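Local structure of alkylhalidase CmlS (3I3L) at residues L66-T70 and F582-G586; V196-D200 and W298-V304. The protein is a flavin-dependent halogenase of chloramphenicol biosynthesis that binds FAD, the flavin being covalently attached to an aspartate. All blocks are in the same frame, centred on the assembly; numbering follows the deposited sequence.

Interaction 1 of 2, residues L66-T70 and F582-G586; sequences LLPGT and FGGVG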
loop_
_atom_site.group_PDB
_atom_site.type_symbol
_atom_site.label_atom_id
_atom_site.label_comp_id
_atom_site.label_asym_id
_atom_site.label_seq_id
_atom_site.Cartn_x
_atom_site.Cartn_y
_atom_site.Cartn_z
ATOM N N LEU A 66 0.650 10.986 1.348
ATOM C CA LEU A 66 1.683 10.038 0.919
ATOM C C LEU A 66 2.360 9.257 2.034
ATOM O O LEU A 66 2.094 9.490 3.241
ATOM C CB LEU A 66 2.703 10.791 0.083
ATOM C CG LEU A 66 2.110 11.634 -1.078
ATOM C CD1 LEU A 66 3.216 12.175 -1.975
ATOM C CD2 LEU A 66 1.131 10.748 -1.882
ATOM N N LEU A 67 3.258 8.339 1.657
ATOM C CA LEU A 67 3.871 7.433 2.658
ATOM C C LEU A 67 5.400 7.460 2.549
ATOM O O LEU A 67 5.972 7.804 1.487
ATOM C CB LEU A 67 3.321 5.998 2.496
ATOM C CG LEU A 67 1.831 5.767 2.866
ATOM C CD1 LEU A 67 1.381 4.279 2.490
ATOM C CD2 LEU A 67 1.531 6.057 4.384
ATOM N N PRO A 68 6.068 7.128 3.634
ATOM C CA PRO A 68 7.551 7.102 3.670
ATOM C C PRO A 68 8.151 6.256 2.571
ATOM O O PRO A 68 9.213 6.612 2.029
ATOM C CB PRO A 68 7.860 6.456 5.041
ATOM C CG PRO A 68 6.720 6.902 5.896
ATOM C CD PRO A 68 5.489 6.887 4.958
ATOM N N GLY A 69 7.486 5.137 2.252
ATOM C CA GLY A 69 8.006 4.193 1.247
ATOM C C GLY A 69 8.140 4.838 -0.126
ATOM O O GLY A 69 9.041 4.507 -0.898
ATOM N N THR A 70 7.238 5.754 -0.437
ATOM C CA THR A 70 7.272 6.461 -1.711
ATOM C C THR A 70 8.353 7.549 -1.737
ATOM O O THR A 70 8.976 7.754 -2.793
ATOM C CB THR A 70 5.905 7.128 -2.009
ATOM O OG1 THR A 70 4.920 6.110 -2.235
ATOM C CG2 THR A 70 5.974 8.084 -3.212
ATOM N N PHE A 582 1.360 -1.140 7.627
ATOM C CA PHE A 582 0.471 -1.532 6.488
ATOM C C PHE A 582 1.103 -1.595 5.060
ATOM O O PHE A 582 0.398 -1.892 4.066
ATOM C CB PHE A 582 -0.895 -0.795 6.479
ATOM C CG PHE A 582 -0.859 0.609 7.035
ATOM C CD1 PHE A 582 -1.174 0.846 8.389
ATOM C CD2 PHE A 582 -0.571 1.711 6.196
ATOM C CE1 PHE A 582 -1.183 2.165 8.914
ATOM C CE2 PHE A 582 -0.572 3.063 6.699
ATOM C CZ PHE A 582 -0.874 3.278 8.074
ATOM N N GLY A 583 2.415 -1.376 4.947
ATOM C CA GLY A 583 3.016 -1.329 3.603
ATOM C C GLY A 583 3.346 0.116 3.282
ATOM O O GLY A 583 2.490 1.017 3.424
ATOM N N GLY A 584 4.607 0.353 2.910
ATOM C CA GLY A 584 5.074 1.719 2.640
ATOM C C GLY A 584 5.471 2.503 3.878
ATOM O O GLY A 584 5.825 3.679 3.776
ATOM N N VAL A 585 5.386 1.860 5.041
ATOM C CA VAL A 585 5.848 2.427 6.333
ATOM C C VAL A 585 6.851 1.480 7.035
ATOM O O VAL A 585 6.718 0.250 6.954
ATOM C CB VAL A 585 4.651 2.692 7.315
ATOM C CG1 VAL A 585 5.141 3.341 8.635
ATOM C CG2 VAL A 585 3.595 3.545 6.666
ATOM N N GLY A 586 7.841 2.057 7.725
ATOM C CA GLY A 586 8.776 1.274 8.586
ATOM C C GLY A 586 9.652 0.264 7.849
ATOM O O GLY A 586 10.104 0.554 6.699
#
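Leu-67 reaches over the C-terminal loop with both of its methyl branches, and each meets a different kind of surface. CD1 rests on backbone, 3.6 Å from the carbonyl O of Gly-583, while CD2 turns to the apolar side and lies 4.0 Å from CG2 of Val-585. The side chains of Leu-67 and Val-585 cross at about a right angle, and CD2 and CG2 are the methyls that meet. Leu-67 CD2 also approaches the ring of Phe-582 at its edge, near the ring plane, with CE2 4.3 Å away. With CG anti to the carbonyl carbon (chi1 -69°), Leu-67 extends its branches toward the loop. Leu-67 is the N-cap residue of helix 68-76, within the FAD-binding domain, and its side chain lies about 6 Å from the bound flavin cofactor. Pro-68 suits the first turn, where its missing N-H costs no helical bond; its CD sits 3.4 Å from the carbonyl O of Gly-584. That same oxygen accepts the hydrogen bond from Gly-69 N at 2.7 Å, bent to 141° at the hydrogen, so the loop supplies an acceptor to an amide of the helix's first turn. Glycine fits on both sides of this bond: a beta carbon on Gly-69 would collide with CA of Gly-584, and one on Gly-584, whose phi is positive, would press on CD1 of Leu-67. Phe-109 touches Leu-67, Pro-68 and Val-585 alike, while Phe-582 meets the rings of Phe-107 and Phe-324.

Interaction 2 of 2, residues V196-D200 and W298-V304; sequences VRQYD and WSYDTEV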
loop_
_atom_site.group_PDB
_atom_site.type_symbol
_atom_site.label_atom_id
_atom_site.label_comp_id
_atom_site.label_asym_id
_atom_site.label_seq_id
_atom_site.Cartn_x
_atom_site.Cartn_y
_atom_site.Cartn_z
ATOM N N VAL A 196 -10.460 -8.098 -17.564
ATOM C CA VAL A 196 -9.941 -8.890 -16.482
ATOM C C VAL A 196 -10.085 -8.173 -15.117
ATOM O O VAL A 196 -9.669 -8.725 -14.111
ATOM C CB VAL A 196 -8.442 -9.244 -16.732
ATOM C CG1 VAL A 196 -8.328 -10.158 -17.942
ATOM C CG2 VAL A 196 -7.607 -7.967 -16.928
ATOM N N ARG A 197 -10.673 -6.973 -15.092
ATOM C CA ARG A 197 -10.957 -6.294 -13.826
ATOM C C ARG A 197 -12.042 -7.011 -12.958
ATOM O O ARG A 197 -13.113 -7.383 -13.450
ATOM C CB ARG A 197 -11.310 -4.811 -14.036
ATOM C CG ARG A 197 -11.520 -4.044 -12.679
ATOM C CD ARG A 197 -11.495 -2.540 -12.862
ATOM N NE ARG A 197 -10.247 -2.033 -13.420
ATOM C CZ ARG A 197 -10.075 -0.789 -13.844
ATOM N NH1 ARG A 197 -11.086 0.089 -13.799
ATOM N NH2 ARG A 197 -8.851 -0.367 -14.267
ATOM N N GLN A 198 -11.717 -7.235 -11.685
ATOM C CA GLN A 198 -12.622 -7.950 -10.754
ATOM C C GLN A 198 -12.995 -6.989 -9.637
ATOM O O GLN A 198 -12.230 -6.788 -8.699
ATOM C CB GLN A 198 -12.003 -9.247 -10.211
ATOM C CG GLN A 198 -11.261 -10.032 -11.320
ATOM C CD GLN A 198 -10.290 -11.134 -10.778
ATOM O OE1 GLN A 198 -9.494 -10.900 -9.833
ATOM N NE2 GLN A 198 -10.345 -12.313 -11.391
ATOM N N TYR A 199 -14.142 -6.317 -9.790
ATOM C CA TYR A 199 -14.650 -5.448 -8.760
ATOM C C TYR A 199 -14.890 -6.221 -7.479
ATOM O O TYR A 199 -15.224 -7.392 -7.510
ATOM C CB TYR A 199 -15.882 -4.698 -9.236
ATOM C CG TYR A 199 -15.514 -3.545 -10.150
ATOM C CD1 TYR A 199 -15.063 -2.333 -9.628
ATOM C CD2 TYR A 199 -15.478 -3.731 -11.510
ATOM C CE1 TYR A 199 -14.680 -1.269 -10.512
ATOM C CE2 TYR A 199 -15.110 -2.752 -12.386
ATOM C CZ TYR A 199 -14.739 -1.526 -11.915
ATOM O OH TYR A 199 -14.377 -0.576 -12.819
ATOM N N ASP A 200 -14.648 -5.590 -6.361
ATOM C CA ASP A 200 -14.944 -6.256 -5.100
ATOM C C ASP A 200 -16.462 -6.367 -4.971
ATOM O O ASP A 200 -17.198 -5.461 -5.328
ATOM C CB ASP A 200 -14.434 -5.466 -3.922
ATOM C CG ASP A 200 -14.436 -6.298 -2.645
ATOM O OD1 ASP A 200 -13.563 -7.161 -2.530
ATOM O OD2 ASP A 200 -15.336 -6.114 -1.795
ATOM N N TRP A 298 -14.547 2.262 -6.037
ATOM C CA TRP A 298 -14.640 0.839 -5.595
ATOM C C TRP A 298 -13.320 0.141 -5.627
ATOM O O TRP A 298 -12.555 0.338 -6.556
ATOM C CB TRP A 298 -15.557 0.088 -6.537
ATOM C CG TRP A 298 -16.918 0.711 -6.666
ATOM C CD1 TRP A 298 -17.353 1.872 -6.109
ATOM C CD2 TRP A 298 -18.010 0.173 -7.394
ATOM N NE1 TRP A 298 -18.640 2.084 -6.460
ATOM C CE2 TRP A 298 -19.070 1.047 -7.246
ATOM C CE3 TRP A 298 -18.189 -1.008 -8.138
ATOM C CZ2 TRP A 298 -20.314 0.828 -7.838
ATOM C CZ3 TRP A 298 -19.397 -1.244 -8.721
ATOM C CH2 TRP A 298 -20.463 -0.316 -8.584
ATOM N N SER A 299 -13.081 -0.740 -4.656
ATOM C CA SER A 299 -11.992 -1.671 -4.710
ATOM C C SER A 299 -12.177 -2.676 -5.858
ATOM O O SER A 299 -13.291 -3.015 -6.163
ATOM C CB SER A 299 -11.929 -2.424 -3.404
ATOM O OG SER A 299 -11.593 -1.578 -2.304
ATOM N N TYR A 300 -11.088 -3.115 -6.486
ATOM C CA TYR A 300 -11.056 -4.191 -7.495
ATOM C C TYR A 300 -9.595 -4.605 -7.680
ATOM O O TYR A 300 -8.675 -3.792 -7.457
ATOM C CB TYR A 300 -11.546 -3.667 -8.857
ATOM C CG TYR A 300 -10.829 -2.408 -9.360
ATOM C CD1 TYR A 300 -9.557 -2.486 -9.960
ATOM C CD2 TYR A 300 -11.397 -1.134 -9.187
ATOM C CE1 TYR A 300 -8.930 -1.357 -10.457
ATOM C CE2 TYR A 300 -10.766 0.037 -9.660
ATOM C CZ TYR A 300 -9.526 -0.092 -10.282
ATOM O OH TYR A 300 -8.910 1.044 -10.691
ATOM N N ASP A 301 -9.359 -5.855 -8.079
ATOM C CA ASP A 301 -8.042 -6.187 -8.639
ATOM C C ASP A 301 -8.215 -6.665 -10.056
ATOM O O ASP A 301 -9.204 -6.263 -10.715
ATOM C CB ASP A 301 -7.266 -7.205 -7.721
ATOM C CG ASP A 301 -8.016 -8.495 -7.520
ATOM O OD1 ASP A 301 -9.229 -8.560 -7.853
ATOM O OD2 ASP A 301 -7.405 -9.446 -6.999
ATOM N N THR A 302 -7.283 -7.513 -10.545
ATOM C CA THR A 302 -7.313 -7.975 -11.967
ATOM C C THR A 302 -7.024 -9.447 -11.911
ATOM O O THR A 302 -6.302 -9.900 -11.053
ATOM C CB THR A 302 -6.119 -7.499 -12.837
ATOM O OG1 THR A 302 -5.541 -6.263 -12.353
ATOM C CG2 THR A 302 -6.474 -7.411 -14.199
ATOM N N GLU A 303 -7.524 -10.173 -12.894
ATOM C CA GLU A 303 -7.124 -11.543 -13.080
ATOM C C GLU A 303 -5.648 -11.583 -13.490
ATOM O O GLU A 303 -4.946 -12.527 -13.137
ATOM C CB GLU A 303 -7.993 -12.163 -14.181
ATOM C CG GLU A 303 -7.870 -13.623 -14.349
ATOM C CD GLU A 303 -8.921 -14.231 -15.335
ATOM O OE1 GLU A 303 -9.693 -13.482 -16.011
ATOM O OE2 GLU A 303 -8.989 -15.492 -15.392
ATOM N N VAL A 304 -5.198 -10.562 -14.226
ATOM C CA VAL A 304 -3.849 -10.520 -14.836
ATOM C C VAL A 304 -3.168 -9.169 -14.568
ATOM O O VAL A 304 -3.608 -8.155 -15.053
ATOM C CB VAL A 304 -3.907 -10.819 -16.392
ATOM C CG1 VAL A 304 -2.490 -11.019 -17.018
ATOM C CG2 VAL A 304 -4.730 -12.128 -16.685
HETATM O O HOH W 1 -11.640 -8.707 -6.448
#
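The guanidinium of Arg-197 lies nearly flat on the ring of Tyr-300, the two planes only 15° apart, although these residues are not direct partners in the strand pairing. CZ of Arg-197 is 4.0 Å from the ring centroid in an off-centre cation-pi contact, and its CD sits over the face at 3.6 Å from that centroid. The arginine chain leaves with CG anti to the backbone N and bends at chi3 (-60°), which lays its end along the tyrosine. Ser-186 O takes a hydrogen bond from Arg-197 NH1, and the hydroxyl of Tyr-300 bonds Asp-315 O and Ser-186 OG, fixing both layers of the stack. Tyr-199, the direct partner of Tyr-300, runs beside it and points the same way; Tyr-199 CE1 lies 3.5 Å from Tyr-300 CD2, with the rings oblique. The face of Tyr-199 receives the edge of Trp-298 in an offset edge-to-face pair, planes at 84°, completing an aromatic cluster. Were Tyr-300 cut back to an alanine, the guanidinium would probably lose the ring it lies on, a gap would open beside Tyr-199, and Asp-315 O and Ser-186 OG would lose their hydroxyl partner. Backbone bonds tie the two strands together: Gln-198 N to Asp-301 O at 2.9 Å, with the return bond from Asp-301 N to Gln-198 O at 3.1 Å. A water donates to both Gln-198 O and Asp-301 OD1. This ladder, with Gln-198 and Asp-301 as the hydrogen-bonded pair between two non-hydrogen-bonded ones, is that of an antiparallel sheet, here in the FAD-binding domain and close to Asp-297, the residue covalently bound to FAD.

Interaction 2 is nested along the chain inside the loop that interaction 1 closes: residues 66-70 come first, then 196-200 and 298-304, and finally 582-586. The centres lie about 23 Å apart and the nearest atoms about 14 Å, so the two do not touch. Interaction 2 pairs strands 197-200 and 287-302 within the large mixed sheet, whereas interaction 1 joins the start of helix 68-76 to the modelled C-terminal tail. Each contact has one side chain near FAD, Leu-67 in interaction 1 and Tyr-300 in interaction 2, the latter about 8 Å from the cofactor at nearest atoms, so residues far apart in sequence come close to the flavin cofactor.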